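Local coordinates for telomeric DNA-binding factor trf1 (Schizosaccharomyces pombe, PDB 6K5S), which probably binds telomeric DNA as a homodimer, its helical domain belonging to the telomere repeat binding factor family, at residues Ser17-Ile20 with Leu21-Gly25; Ser64-Ser68 with Ser69-Met73; Leu98-Phe102 with Phe103-Glu107; Ala194-Pro198 with Gln199-Asn203; Ser213-Ala216 with Cys217-Asn221. All coordinates share one frame; numbering follows the deposited sequence.

Overall arrangement
All five contacts are local, each joining residues three to six apart in one run of chain, and their chemistry follows their place in the fold. Interactions 1 and 5 are successive turns of helices 10-24 and 208-222, built on backbone bonds and isoleucine or leucine pairs; interaction 1 is buried, interaction 5 partly so, and they touch where Leu21 packs on Ile219. Interactions 2 and 3 lie in or next to loops flanking helix 76-94, meet through Ser64 and Phe65, and each includes a water bridge. Interaction 4, at the surface about 34 Å from interaction 1 between centres, relies on an aromatic ring, a cis proline and a glutamine amide.

Interaction 1: Ser17-Ile20 with Leu21-Gly25; sequences SNII and LSILG
CG2 of Ile19 abuts CD1 of Ile23 at 3.8 Å, the two side chains leaning in a common direction one turn apart. Ile20 and Leu24 repeat the pattern on the next strip of the helix, where Ile20 CG2 meets Leu24 CD1 at 3.7 Å. Ile20 CG1 is anti to the carbonyl carbon (chi1 -65°), which leaves CG2 anti to the backbone N and directed at Leu24; Ile19 has the same form. Beneath these pairs run the i to i+4 backbone bonds, such as Leu24 N to Ile20 O at 2.8 Å.

Ser22 departs from the apolar theme. Its OG turns back and donates to Ile19 O at 3.1 Å, entering well to one side of the carbonyl, with a C=O...OG angle of 113°. Ile23 N takes the same oxygen nearly end-on at 2.8 Å, so two donors grip Ile19 O and the buried hydroxyl is satisfied within the helix.

The two strips face different partners. Ile20 packs on Val49, Met50 and Phe53 of helix 41-60, while Ile19 and Ile23 rest on Leu9 and Leu3 of the second subunit. This is the i, i+4 packing of a buried alpha-helix, here contributing to both a helical-bundle core and the dimer interface.

Interaction 2: Ser64-Ser68 with Ser69-Met73; sequences SFIYS and SAIGM
Ile66 reaches forward to Ile71, its CG2 branch meeting CD1 of Ile71 at 3.6 Å as the two side chains cross at a slant. Ile71 places CG1 between its backbone N and carbonyl carbon (chi1 53°), and this turns CD1 back to that meeting point.

Tyr67 follows, with CB 3.9 Å from Ala70 CB while the ring leads off the other way, its hydroxyl hydrogen-bonded to Asn108. Its carbonyl takes Ile71 N almost end-on at 3.3 Å, and a weak bond from Ala70 N joins it.

Ser68 holds the turn together. Its O accepts Met73 N at 2.9 Å and, from the opposite face of the carbonyl plane, Ile71 N; the latter sits 67° above that plane, off the lone pairs. With Gly72 N bonding Ser69 O at 3.2 Å and Gly72 at positive phi (68°), this is a Schellman motif. The Ser68 hydroxyl is bridged by a water to Met73 O, the water donating to that carbonyl at 2.9 Å.

The turn lies in the connection between helices 41-60 and 76-94. Ser68 touches Thr82 of helix 76-94, Ile71 and Met73 reach Arg6 of helix 4-8, and Phe65 packs on both helix 76-94 and helix 102-113.

Interaction 3: Leu98-Phe102 with Phe103-Glu107; sequences LQIGF and FHLNE
Phe102 and Asn106 make the shortest backbone bond of this first helical turn, Asn106 N donating to Phe102 O at 2.9 Å. Just before it, Leu105 N donates to Gly101 O at 3.1 Å, straight at the donor (161°) and in the carbonyl plane. Gly101 occupies the N-cap position; it has no side chain to cap with, and its carbonyl also takes a weak bond from His104 N. On its amide side a water accepts from Gly101 N at 2.9 Å and also bonds His104 ND1, linking the imidazole to the backbone just before the helix. Gly101 N itself lies near the plane of that imidazole, at its edge.

Around this polar start the packing is modest. Ile100 places its CG2 branch, anti to the backbone N, where it meets both His104 CB and Leu105 CD2, each at 3.8 Å; its side chain crosses both of theirs at about a right angle. Leu105 CG also lies 3.5 Å from Gly101 O. The Phe102 ring is touched obliquely and more distantly by Leu105, CD1 to CD1 at 4.3 Å.

The stretch leads from the loop after helix 76-94 into helix 102-113. Ile100 and Leu105 face Ile89 and Phe90 of helix 76-94, whereas Phe102 leans on Gln134, Ala135 and Ser138 of helix 122-141, and Asn106 OD1 bonds Lys132 of that helix.

Interaction 4: Ala194-Pro198 with Gln199-Asn203; sequences ANFSP and QEALN
Phe196 and Leu202 close an interhelical turn that carries the chain from helix 177-195, through a cis peptide before Pro198 and a short 3-10 segment, into helix 202-205. The tight part is a CH-pi contact: Leu202 CD2 sits over one face of the Phe196 ring, 3.8 Å from its centroid and 23° off the normal, displaced toward the CG-CD2 bond. The two side chains run antiparallel past one another. Phe196 has CG anti to its own N (chi1 -170°), which brings one ring face against the leucine, and Ala201 CB touches the ring edge at CE2, 3.9 Å away.

Pro198 and Glu200 mark the looser, outer side. Pro198 CG rests on Ala201 CB at 3.8 Å, and Glu200 bends back only far enough for OE2 to lie 3.9 Å from Pro198 CB. Pro198, Ser197 and Glu200 are all exposed to solvent. Pro198 O accepts Ala201 N at 2.9 Å, the donor standing well above the carbonyl plane, as the first bond of the 3-10 turn.

On the inner side Gln199 fastens the turn to its surroundings, with OE1 bonded to Tyr136 of helix 122-141 and NE2 also donating to Leu193 O. Bent at chi2, its chain curls back so that NE2 donates to Phe196 O at 2.8 Å, 34° out of that carbonyl's plane.

Interaction 5: Ser213-Ala216 with Cys217-Asn221; sequences SEIA and CYIHN
Ile219 extends alongside Ile215, its CD1 4.0 Å from Ile215 CG1. Ile215 carries CG1 anti to the backbone N (chi1 -167°), which leans that branch toward the next turn. Cys217 instead hugs the backbone behind it: its CB and SG lie 3.3 and 3.2 Å from Ser213 O, the carbonyl that also accepts Cys217 N.

Positioning these side chains are consecutive i to i+4 bonds of helix 208-222. Tyr218 N donates to Glu214 O at 3.1 Å and Ile219 N to Ile215 O at 2.9 Å, both fairly straight.

Farther out, Ile215 packs on Leu127 and Phe113, and Ile219 on Phe113, Leu87 and Leu91, so the isoleucine strip faces helices 76-94, 102-113 and 122-141. Tyr218 joins this side, its ring meeting that of Phe113 with planes at about 65° and its hydroxyl bonded to Gln124. Glu214 is salt-bridged to Lys210 of the preceding turn.

The chemistry is thus that of an amphipathic helix: branched aliphatic groups pack the buried side by van der Waals contact, while the polar ends of Glu214 and Tyr218 find partners at the margins and Cys217 sits on the exposed side.

Interaction 1: Ser17-Ile20 with Leu21-Gly25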
loop_
_atom_site.group_PDB
_atom_site.type_symbol
_atom_site.label_atom_id
_atom_site.label_comp_id
_atom_site.label_asym_id
_atom_site.label_seq_id
_atom_site.Cartn_x
_atom_site.Cartn_y
_atom_site.Cartn_z
ATOM N N SER A 17 1.297 7.405 4.324
ATOM C CA SER A 17 1.478 8.331 5.434
ATOM C C SER A 17 1.187 9.748 4.983
ATOM O O SER A 17 0.519 10.506 5.687
ATOM C CB SER A 17 2.910 8.240 5.977
ATOM O OG SER A 17 3.214 6.933 6.468
ATOM N N ASN A 18 1.686 10.108 3.802
ATOM C CA ASN A 18 1.457 11.441 3.250
ATOM C C ASN A 18 -0.035 11.699 3.033
ATOM O O ASN A 18 -0.543 12.778 3.356
ATOM C CB ASN A 18 2.233 11.593 1.939
ATOM C CG ASN A 18 3.772 11.693 2.140
ATOM O OD1 ASN A 18 4.266 12.058 3.206
ATOM N ND2 ASN A 18 4.514 11.419 1.077
ATOM N N ILE A 19 -0.753 10.726 2.492
ATOM C CA ILE A 19 -2.184 10.919 2.271
ATOM C C ILE A 19 -2.902 11.134 3.604
ATOM O O ILE A 19 -3.735 12.037 3.749
ATOM C CB ILE A 19 -2.763 9.731 1.485
ATOM C CG1 ILE A 19 -2.195 9.725 0.056
ATOM C CG2 ILE A 19 -4.274 9.766 1.500
ATOM C CD1 ILE A 19 -2.461 8.419 -0.719
ATOM N N ILE A 20 -2.576 10.310 4.604
ATOM C CA ILE A 20 -3.223 10.444 5.905
ATOM C C ILE A 20 -2.920 11.813 6.517
ATOM O O ILE A 20 -3.814 12.494 7.043
ATOM C CB ILE A 20 -2.780 9.284 6.820
ATOM C CG1 ILE A 20 -3.281 7.968 6.249
ATOM C CG2 ILE A 20 -3.230 9.513 8.276
ATOM C CD1 ILE A 20 -2.617 6.765 6.871
ATOM N N LEU A 21 -1.660 12.247 6.443
ATOM C CA LEU A 21 -1.298 13.528 7.034
ATOM C C LEU A 21 -2.041 14.675 6.364
ATOM O O LEU A 21 -2.483 15.617 7.032
ATOM C CB LEU A 21 0.202 13.757 6.928
ATOM C CG LEU A 21 0.927 12.896 7.951
ATOM C CD1 LEU A 21 2.417 12.807 7.565
ATOM C CD2 LEU A 21 0.711 13.464 9.333
ATOM N N SER A 22 -2.210 14.597 5.052
ATOM C CA SER A 22 -2.862 15.683 4.338
ATOM C C SER A 22 -4.379 15.615 4.454
ATOM O O SER A 22 -5.044 16.653 4.366
ATOM C CB SER A 22 -2.420 15.682 2.876
ATOM O OG SER A 22 -3.002 14.608 2.176
ATOM N N ILE A 23 -4.951 14.429 4.677
ATOM C CA ILE A 23 -6.380 14.371 4.966
ATOM C C ILE A 23 -6.651 14.865 6.381
ATOM O O ILE A 23 -7.459 15.782 6.589
ATOM C CB ILE A 23 -6.940 12.956 4.738
ATOM C CG1 ILE A 23 -6.971 12.619 3.253
ATOM C CG2 ILE A 23 -8.372 12.854 5.299
ATOM C CD1 ILE A 23 -7.475 11.202 2.963
ATOM N N LEU A 24 -5.965 14.286 7.372
ATOM C CA LEU A 24 -6.236 14.595 8.765
ATOM C C LEU A 24 -5.594 15.890 9.232
ATOM O O LEU A 24 -5.847 16.306 10.365
ATOM C CB LEU A 24 -5.776 13.469 9.667
ATOM C CG LEU A 24 -6.415 12.112 9.437
ATOM C CD1 LEU A 24 -5.764 11.186 10.382
ATOM C CD2 LEU A 24 -7.904 12.180 9.700
ATOM N N GLY A 25 -4.788 16.530 8.402
ATOM C CA GLY A 25 -4.264 17.835 8.728
ATOM C C GLY A 25 -5.100 18.987 8.231
ATOM O O GLY A 25 -4.692 20.139 8.378
#

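Interaction 2: Ser64-Ser68 with Ser69-Met73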
loop_
_atom_site.group_PDB
_atom_site.type_symbol
_atom_site.label_atom_id
_atom_site.label_comp_id
_atom_site.label_asym_id
_atom_site.label_seq_id
_atom_site.Cartn_x
_atom_site.Cartn_y
_atom_site.Cartn_z
ATOM N N SER A 64 2.955 0.513 18.934
ATOM C CA SER A 64 2.176 1.654 18.480
ATOM C C SER A 64 2.888 2.391 17.353
ATOM O O SER A 64 2.263 2.719 16.341
ATOM C CB SER A 64 1.898 2.595 19.647
ATOM O OG SER A 64 0.987 2.020 20.559
ATOM N N PHE A 65 4.189 2.639 17.499
ATOM C CA PHE A 65 4.956 3.434 16.551
ATOM C C PHE A 65 6.106 2.618 15.965
ATOM O O PHE A 65 6.400 1.492 16.395
ATOM C CB PHE A 65 5.495 4.716 17.213
ATOM C CG PHE A 65 4.427 5.672 17.601
ATOM C CD1 PHE A 65 3.930 6.580 16.674
ATOM C CD2 PHE A 65 3.887 5.647 18.885
ATOM C CE1 PHE A 65 2.913 7.460 17.027
ATOM C CE2 PHE A 65 2.866 6.529 19.247
ATOM C CZ PHE A 65 2.392 7.439 18.323
ATOM N N ILE A 66 6.749 3.209 14.962
ATOM C CA ILE A 66 7.831 2.568 14.217
ATOM C C ILE A 66 9.159 3.113 14.704
ATOM O O ILE A 66 9.387 4.335 14.684
ATOM C CB ILE A 66 7.688 2.809 12.712
ATOM C CG1 ILE A 66 6.314 2.364 12.245
ATOM C CG2 ILE A 66 8.813 2.071 11.923
ATOM C CD1 ILE A 66 6.095 2.644 10.799
ATOM N N TYR A 67 10.051 2.208 15.096
ATOM C CA TYR A 67 11.347 2.580 15.649
ATOM C C TYR A 67 12.396 2.152 14.628
ATOM O O TYR A 67 12.721 0.967 14.527
ATOM C CB TYR A 67 11.529 1.935 17.013
ATOM C CG TYR A 67 10.392 2.257 17.966
ATOM C CD1 TYR A 67 10.209 3.543 18.443
ATOM C CD2 TYR A 67 9.499 1.272 18.378
ATOM C CE1 TYR A 67 9.166 3.849 19.308
ATOM C CE2 TYR A 67 8.452 1.562 19.249
ATOM C CZ TYR A 67 8.293 2.852 19.717
ATOM O OH TYR A 67 7.255 3.144 20.594
ATOM N N SER A 68 12.880 3.113 13.835
ATOM C CA SER A 68 13.651 2.753 12.647
ATOM C C SER A 68 14.915 2.000 13.031
ATOM O O SER A 68 15.278 1.016 12.382
ATOM C CB SER A 68 13.975 3.996 11.801
ATOM O OG SER A 68 14.596 5.045 12.542
ATOM N N SER A 69 15.578 2.429 14.105
ATOM C CA SER A 69 16.777 1.729 14.549
ATOM C C SER A 69 16.464 0.283 14.934
ATOM O O SER A 69 17.227 -0.636 14.598
ATOM C CB SER A 69 17.416 2.485 15.715
ATOM O OG SER A 69 16.514 2.581 16.804
ATOM N N ALA A 70 15.317 0.056 15.588
ATOM C CA ALA A 70 14.985 -1.284 16.071
ATOM C C ALA A 70 14.733 -2.260 14.936
ATOM O O ALA A 70 14.899 -3.470 15.122
ATOM C CB ALA A 70 13.753 -1.250 16.980
ATOM N N ILE A 71 14.312 -1.774 13.769
ATOM C CA ILE A 71 14.035 -2.629 12.625
ATOM C C ILE A 71 15.074 -2.461 11.513
ATOM O O ILE A 71 14.837 -2.895 10.380
ATOM C CB ILE A 71 12.617 -2.391 12.086
ATOM C CG1 ILE A 71 12.407 -0.899 11.805
ATOM C CG2 ILE A 71 11.571 -2.843 13.084
ATOM C CD1 ILE A 71 11.076 -0.613 11.137
ATOM N N GLY A 72 16.213 -1.837 11.799
ATOM C CA GLY A 72 17.274 -1.769 10.806
ATOM C C GLY A 72 16.961 -0.908 9.604
ATOM O O GLY A 72 17.456 -1.182 8.507
ATOM N N MET A 73 16.152 0.131 9.782
ATOM C CA MET A 73 15.807 1.066 8.712
ATOM C C MET A 73 16.761 2.255 8.844
ATOM O O MET A 73 16.523 3.172 9.635
ATOM C CB MET A 73 14.338 1.470 8.825
ATOM C CG MET A 73 13.401 0.392 8.306
ATOM S SD MET A 73 13.319 0.085 6.532
ATOM C CE MET A 73 13.722 -1.687 6.698
HETATM O O HOH W 1 17.487 4.483 12.028
#

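Interaction 3: Leu98-Phe102 with Phe103-Glu107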
loop_
_atom_site.group_PDB
_atom_site.type_symbol
_atom_site.label_atom_id
_atom_site.label_comp_id
_atom_site.label_asym_id
_atom_site.label_seq_id
_atom_site.Cartn_x
_atom_site.Cartn_y
_atom_site.Cartn_z
ATOM N N LEU A 98 -6.912 5.169 14.443
ATOM C CA LEU A 98 -6.121 4.104 15.028
ATOM C C LEU A 98 -6.374 4.108 16.524
ATOM O O LEU A 98 -6.658 5.159 17.104
ATOM C CB LEU A 98 -4.622 4.286 14.762
ATOM C CG LEU A 98 -4.096 4.121 13.333
ATOM C CD1 LEU A 98 -2.592 4.456 13.272
ATOM C CD2 LEU A 98 -4.374 2.698 12.843
ATOM N N GLN A 99 -6.253 2.923 17.124
ATOM C CA GLN A 99 -6.532 2.681 18.539
ATOM C C GLN A 99 -5.207 2.653 19.294
ATOM O O GLN A 99 -4.611 1.596 19.514
ATOM C CB GLN A 99 -7.306 1.378 18.722
ATOM C CG GLN A 99 -8.771 1.488 18.309
ATOM C CD GLN A 99 -9.472 2.653 18.983
ATOM O OE1 GLN A 99 -9.762 3.672 18.347
ATOM N NE2 GLN A 99 -9.741 2.514 20.282
ATOM N N ILE A 100 -4.754 3.830 19.710
ATOM C CA ILE A 100 -3.514 3.971 20.460
ATOM C C ILE A 100 -3.822 4.804 21.697
ATOM O O ILE A 100 -4.278 5.946 21.590
ATOM C CB ILE A 100 -2.398 4.596 19.602
ATOM C CG1 ILE A 100 -2.184 3.711 18.368
ATOM C CG2 ILE A 100 -1.110 4.740 20.402
ATOM C CD1 ILE A 100 -1.131 4.192 17.387
ATOM N N GLY A 101 -3.623 4.214 22.860
ATOM C CA GLY A 101 -4.045 4.850 24.088
ATOM C C GLY A 101 -3.192 6.054 24.428
ATOM O O GLY A 101 -2.084 6.235 23.923
ATOM N N PHE A 102 -3.746 6.912 25.282
ATOM C CA PHE A 102 -3.040 8.132 25.661
ATOM C C PHE A 102 -1.717 7.833 26.353
ATOM O O PHE A 102 -0.763 8.600 26.203
ATOM C CB PHE A 102 -3.914 8.989 26.574
ATOM C CG PHE A 102 -4.873 9.880 25.842
ATOM C CD1 PHE A 102 -4.417 10.980 25.132
ATOM C CD2 PHE A 102 -6.239 9.636 25.895
ATOM C CE1 PHE A 102 -5.312 11.825 24.464
ATOM C CE2 PHE A 102 -7.140 10.485 25.247
ATOM C CZ PHE A 102 -6.674 11.569 24.516
ATOM N N PHE A 103 -1.626 6.725 27.091
ATOM C CA PHE A 103 -0.351 6.372 27.708
ATOM C C PHE A 103 0.741 6.247 26.653
ATOM O O PHE A 103 1.860 6.724 26.860
ATOM C CB PHE A 103 -0.471 5.063 28.501
ATOM C CG PHE A 103 0.850 4.550 29.030
ATOM C CD1 PHE A 103 1.721 3.825 28.217
ATOM C CD2 PHE A 103 1.232 4.819 30.335
ATOM C CE1 PHE A 103 2.941 3.375 28.705
ATOM C CE2 PHE A 103 2.442 4.375 30.827
ATOM C CZ PHE A 103 3.301 3.652 30.009
ATOM N N HIS A 104 0.430 5.615 25.509
ATOM C CA HIS A 104 1.432 5.423 24.468
ATOM C C HIS A 104 1.697 6.702 23.700
ATOM O O HIS A 104 2.823 6.904 23.228
ATOM C CB HIS A 104 1.005 4.330 23.487
ATOM C CG HIS A 104 1.153 2.953 24.038
ATOM N ND1 HIS A 104 0.093 2.081 24.151
ATOM C CD2 HIS A 104 2.227 2.313 24.557
ATOM C CE1 HIS A 104 0.514 0.950 24.691
ATOM N NE2 HIS A 104 1.804 1.065 24.948
ATOM N N LEU A 105 0.673 7.538 23.511
ATOM C CA LEU A 105 0.897 8.834 22.878
ATOM C C LEU A 105 1.878 9.670 23.700
ATOM O O LEU A 105 2.830 10.251 23.161
ATOM C CB LEU A 105 -0.434 9.565 22.689
ATOM C CG LEU A 105 -1.414 8.889 21.728
ATOM C CD1 LEU A 105 -2.620 9.764 21.456
ATOM C CD2 LEU A 105 -0.730 8.493 20.432
ATOM N N ASN A 106 1.676 9.712 25.012
ATOM C CA ASN A 106 2.569 10.469 25.889
ATOM C C ASN A 106 3.987 9.906 25.885
ATOM O O ASN A 106 4.953 10.659 25.773
ATOM C CB ASN A 106 2.021 10.490 27.309
ATOM C CG ASN A 106 2.947 11.197 28.259
ATOM O OD1 ASN A 106 3.231 12.377 28.091
ATOM N ND2 ASN A 106 3.460 10.473 29.236
ATOM N N GLU A 107 4.128 8.580 26.024
ATOM C CA GLU A 107 5.455 7.970 26.123
ATOM C C GLU A 107 6.282 8.195 24.861
ATOM O O GLU A 107 7.507 8.317 24.934
ATOM C CB GLU A 107 5.317 6.466 26.389
ATOM C CG GLU A 107 6.621 5.692 26.408
ATOM C CD GLU A 107 6.452 4.309 27.031
ATOM O OE1 GLU A 107 6.110 3.362 26.286
ATOM O OE2 GLU A 107 6.631 4.182 28.263
HETATM O O HOH W 2 -2.530 1.525 22.877
#

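Interaction 4: Ala194-Pro198 with Gln199-Asn203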
loop_
_atom_site.group_PDB
_atom_site.type_symbol
_atom_site.label_atom_id
_atom_site.label_comp_id
_atom_site.label_asym_id
_atom_site.label_seq_id
_atom_site.Cartn_x
_atom_site.Cartn_y
_atom_site.Cartn_z
ATOM N N ALA A 194 -4.116 19.286 39.701
ATOM C CA ALA A 194 -4.361 18.550 40.936
ATOM C C ALA A 194 -5.321 19.312 41.846
ATOM O O ALA A 194 -6.205 18.711 42.465
ATOM C CB ALA A 194 -3.041 18.270 41.654
ATOM N N ASN A 195 -5.179 20.628 41.909
ATOM C CA ASN A 195 -5.976 21.488 42.781
ATOM C C ASN A 195 -7.274 21.982 42.150
ATOM O O ASN A 195 -8.020 22.712 42.813
ATOM C CB ASN A 195 -5.151 22.701 43.209
ATOM C CG ASN A 195 -3.903 22.312 43.960
ATOM O OD1 ASN A 195 -2.821 22.849 43.716
ATOM N ND2 ASN A 195 -4.043 21.368 44.875
ATOM N N PHE A 196 -7.566 21.619 40.901
ATOM C CA PHE A 196 -8.791 22.099 40.275
ATOM C C PHE A 196 -10.014 21.413 40.866
ATOM O O PHE A 196 -9.984 20.237 41.224
ATOM C CB PHE A 196 -8.792 21.870 38.766
ATOM C CG PHE A 196 -9.932 22.566 38.064
ATOM C CD1 PHE A 196 -9.798 23.878 37.648
ATOM C CD2 PHE A 196 -11.140 21.919 37.854
ATOM C CE1 PHE A 196 -10.836 24.529 37.009
ATOM C CE2 PHE A 196 -12.180 22.566 37.220
ATOM C CZ PHE A 196 -12.030 23.872 36.797
ATOM N N SER A 197 -11.107 22.163 40.940
ATOM C CA SER A 197 -12.336 21.623 41.466
ATOM C C SER A 197 -13.461 22.391 40.792
ATOM O O SER A 197 -13.384 23.626 40.724
ATOM C CB SER A 197 -12.432 21.773 42.983
ATOM O OG SER A 197 -13.706 21.367 43.450
ATOM N N PRO A 198 -14.499 21.708 40.283
ATOM C CA PRO A 198 -14.650 20.249 40.289
ATOM C C PRO A 198 -13.855 19.570 39.161
ATOM O O PRO A 198 -13.824 20.065 38.042
ATOM C CB PRO A 198 -16.150 20.059 40.072
ATOM C CG PRO A 198 -16.526 21.218 39.199
ATOM C CD PRO A 198 -15.624 22.376 39.601
ATOM N N GLN A 199 -13.259 18.423 39.469
ATOM C CA GLN A 199 -12.417 17.717 38.506
ATOM C C GLN A 199 -13.172 17.377 37.226
ATOM O O GLN A 199 -12.608 17.448 36.128
ATOM C CB GLN A 199 -11.863 16.455 39.157
ATOM C CG GLN A 199 -10.750 16.728 40.120
ATOM C CD GLN A 199 -9.438 17.022 39.404
ATOM O OE1 GLN A 199 -9.046 16.290 38.506
ATOM N NE2 GLN A 199 -8.764 18.096 39.802
ATOM N N GLU A 200 -14.456 17.033 37.342
ATOM C CA GLU A 200 -15.228 16.650 36.168
ATOM C C GLU A 200 -15.381 17.803 35.179
ATOM O O GLU A 200 -15.693 17.575 34.002
ATOM C CB GLU A 200 -16.588 16.118 36.615
ATOM C CG GLU A 200 -16.499 15.076 37.763
ATOM C CD GLU A 200 -16.657 15.692 39.159
ATOM O OE1 GLU A 200 -17.788 15.644 39.706
ATOM O OE2 GLU A 200 -15.657 16.212 39.722
ATOM N N ALA A 201 -15.144 19.031 35.616
ATOM C CA ALA A 201 -15.225 20.189 34.736
ATOM C C ALA A 201 -13.973 20.397 33.898
ATOM O O ALA A 201 -13.955 21.314 33.064
ATOM C CB ALA A 201 -15.484 21.461 35.552
ATOM N N LEU A 202 -12.923 19.600 34.102
ATOM C CA LEU A 202 -11.654 19.917 33.451
ATOM C C LEU A 202 -11.766 19.844 31.931
ATOM O O LEU A 202 -11.102 20.605 31.222
ATOM C CB LEU A 202 -10.549 19.000 33.974
ATOM C CG LEU A 202 -9.892 19.568 35.245
ATOM C CD1 LEU A 202 -8.895 18.585 35.854
ATOM C CD2 LEU A 202 -9.237 20.926 35.002
ATOM N N ASN A 203 -12.630 18.983 31.407
ATOM C CA ASN A 203 -12.726 18.899 29.956
ATOM C C ASN A 203 -13.423 20.108 29.347
ATOM O O ASN A 203 -13.246 20.373 28.156
ATOM C CB ASN A 203 -13.447 17.627 29.551
ATOM C CG ASN A 203 -14.832 17.547 30.128
ATOM O OD1 ASN A 203 -15.390 18.545 30.588
ATOM N ND2 ASN A 203 -15.400 16.351 30.115
#

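Interaction 5: Ser213-Ala216 with Cys217-Asn221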
loop_
_atom_site.group_PDB
_atom_site.type_symbol
_atom_site.label_atom_id
_atom_site.label_comp_id
_atom_site.label_asym_id
_atom_site.label_seq_id
_atom_site.Cartn_x
_atom_site.Cartn_y
_atom_site.Cartn_z
ATOM N N SER A 213 -7.410 20.988 17.448
ATOM C CA SER A 213 -7.006 22.094 16.587
ATOM C C SER A 213 -5.545 22.465 16.815
ATOM O O SER A 213 -4.823 22.778 15.863
ATOM C CB SER A 213 -7.919 23.296 16.827
ATOM O OG SER A 213 -8.051 24.067 15.645
ATOM N N GLU A 214 -5.080 22.400 18.064
ATOM C CA GLU A 214 -3.672 22.666 18.328
ATOM C C GLU A 214 -2.777 21.688 17.576
ATOM O O GLU A 214 -1.793 22.089 16.945
ATOM C CB GLU A 214 -3.376 22.589 19.829
ATOM C CG GLU A 214 -4.169 23.532 20.725
ATOM C CD GLU A 214 -3.687 24.963 20.662
ATOM O OE1 GLU A 214 -2.526 25.182 20.252
ATOM O OE2 GLU A 214 -4.473 25.870 21.031
ATOM N N ILE A 215 -3.085 20.390 17.653
ATOM C CA ILE A 215 -2.128 19.396 17.176
ATOM C C ILE A 215 -2.120 19.347 15.656
ATOM O O ILE A 215 -1.059 19.216 15.032
ATOM C CB ILE A 215 -2.411 18.013 17.798
ATOM C CG1 ILE A 215 -1.234 17.071 17.546
ATOM C CG2 ILE A 215 -3.672 17.387 17.225
ATOM C CD1 ILE A 215 -0.042 17.376 18.398
ATOM N N ALA A 216 -3.289 19.477 15.028
ATOM C CA ALA A 216 -3.331 19.414 13.570
ATOM C C ALA A 216 -2.591 20.595 12.964
ATOM O O ALA A 216 -1.763 20.422 12.061
ATOM C CB ALA A 216 -4.775 19.367 13.080
ATOM N N CYS A 217 -2.851 21.799 13.484
ATOM C CA CYS A 217 -2.136 22.993 13.043
ATOM C C CYS A 217 -0.627 22.820 13.158
ATOM O O CYS A 217 0.112 23.126 12.216
ATOM C CB CYS A 217 -2.594 24.203 13.847
ATOM S SG CYS A 217 -4.260 24.752 13.417
ATOM N N TYR A 218 -0.143 22.329 14.304
ATOM C CA TYR A 218 1.289 22.063 14.406
ATOM C C TYR A 218 1.735 21.094 13.325
ATOM O O TYR A 218 2.722 21.335 12.625
ATOM C CB TYR A 218 1.670 21.505 15.781
ATOM C CG TYR A 218 3.138 21.137 15.859
ATOM C CD1 TYR A 218 3.607 19.935 15.346
ATOM C CD2 TYR A 218 4.060 21.993 16.447
ATOM C CE1 TYR A 218 4.947 19.602 15.398
ATOM C CE2 TYR A 218 5.407 21.660 16.509
ATOM C CZ TYR A 218 5.841 20.467 15.982
ATOM O OH TYR A 218 7.177 20.120 16.034
ATOM N N ILE A 219 1.062 19.950 13.230
ATOM C CA ILE A 219 1.526 18.907 12.326
ATOM C C ILE A 219 1.397 19.382 10.888
ATOM O O ILE A 219 2.237 19.059 10.038
ATOM C CB ILE A 219 0.765 17.593 12.596
ATOM C CG1 ILE A 219 1.412 16.863 13.775
ATOM C CG2 ILE A 219 0.783 16.680 11.390
ATOM C CD1 ILE A 219 0.632 15.650 14.272
ATOM N N HIS A 220 0.388 20.199 10.607
ATOM C CA HIS A 220 0.301 20.847 9.310
ATOM C C HIS A 220 1.418 21.871 9.186
ATOM O O HIS A 220 2.397 21.642 8.470
ATOM C CB HIS A 220 -1.062 21.514 9.117
ATOM C CG HIS A 220 -1.537 21.517 7.696
ATOM N ND1 HIS A 220 -2.019 22.651 7.077
ATOM C CD2 HIS A 220 -1.602 20.525 6.774
ATOM C CE1 HIS A 220 -2.361 22.358 5.833
ATOM N NE2 HIS A 220 -2.119 21.076 5.624
ATOM N N ASN A 221 1.300 22.991 9.900
ATOM C CA ASN A 221 2.234 24.106 9.735
ATOM C C ASN A 221 3.687 23.776 10.115
ATOM O O ASN A 221 4.485 24.723 10.153
ATOM C CB ASN A 221 1.732 25.297 10.540
ATOM C CG ASN A 221 0.291 25.632 10.230
ATOM O OD1 ASN A 221 -0.538 24.734 10.039
ATOM N ND2 ASN A 221 -0.020 26.924 10.160
#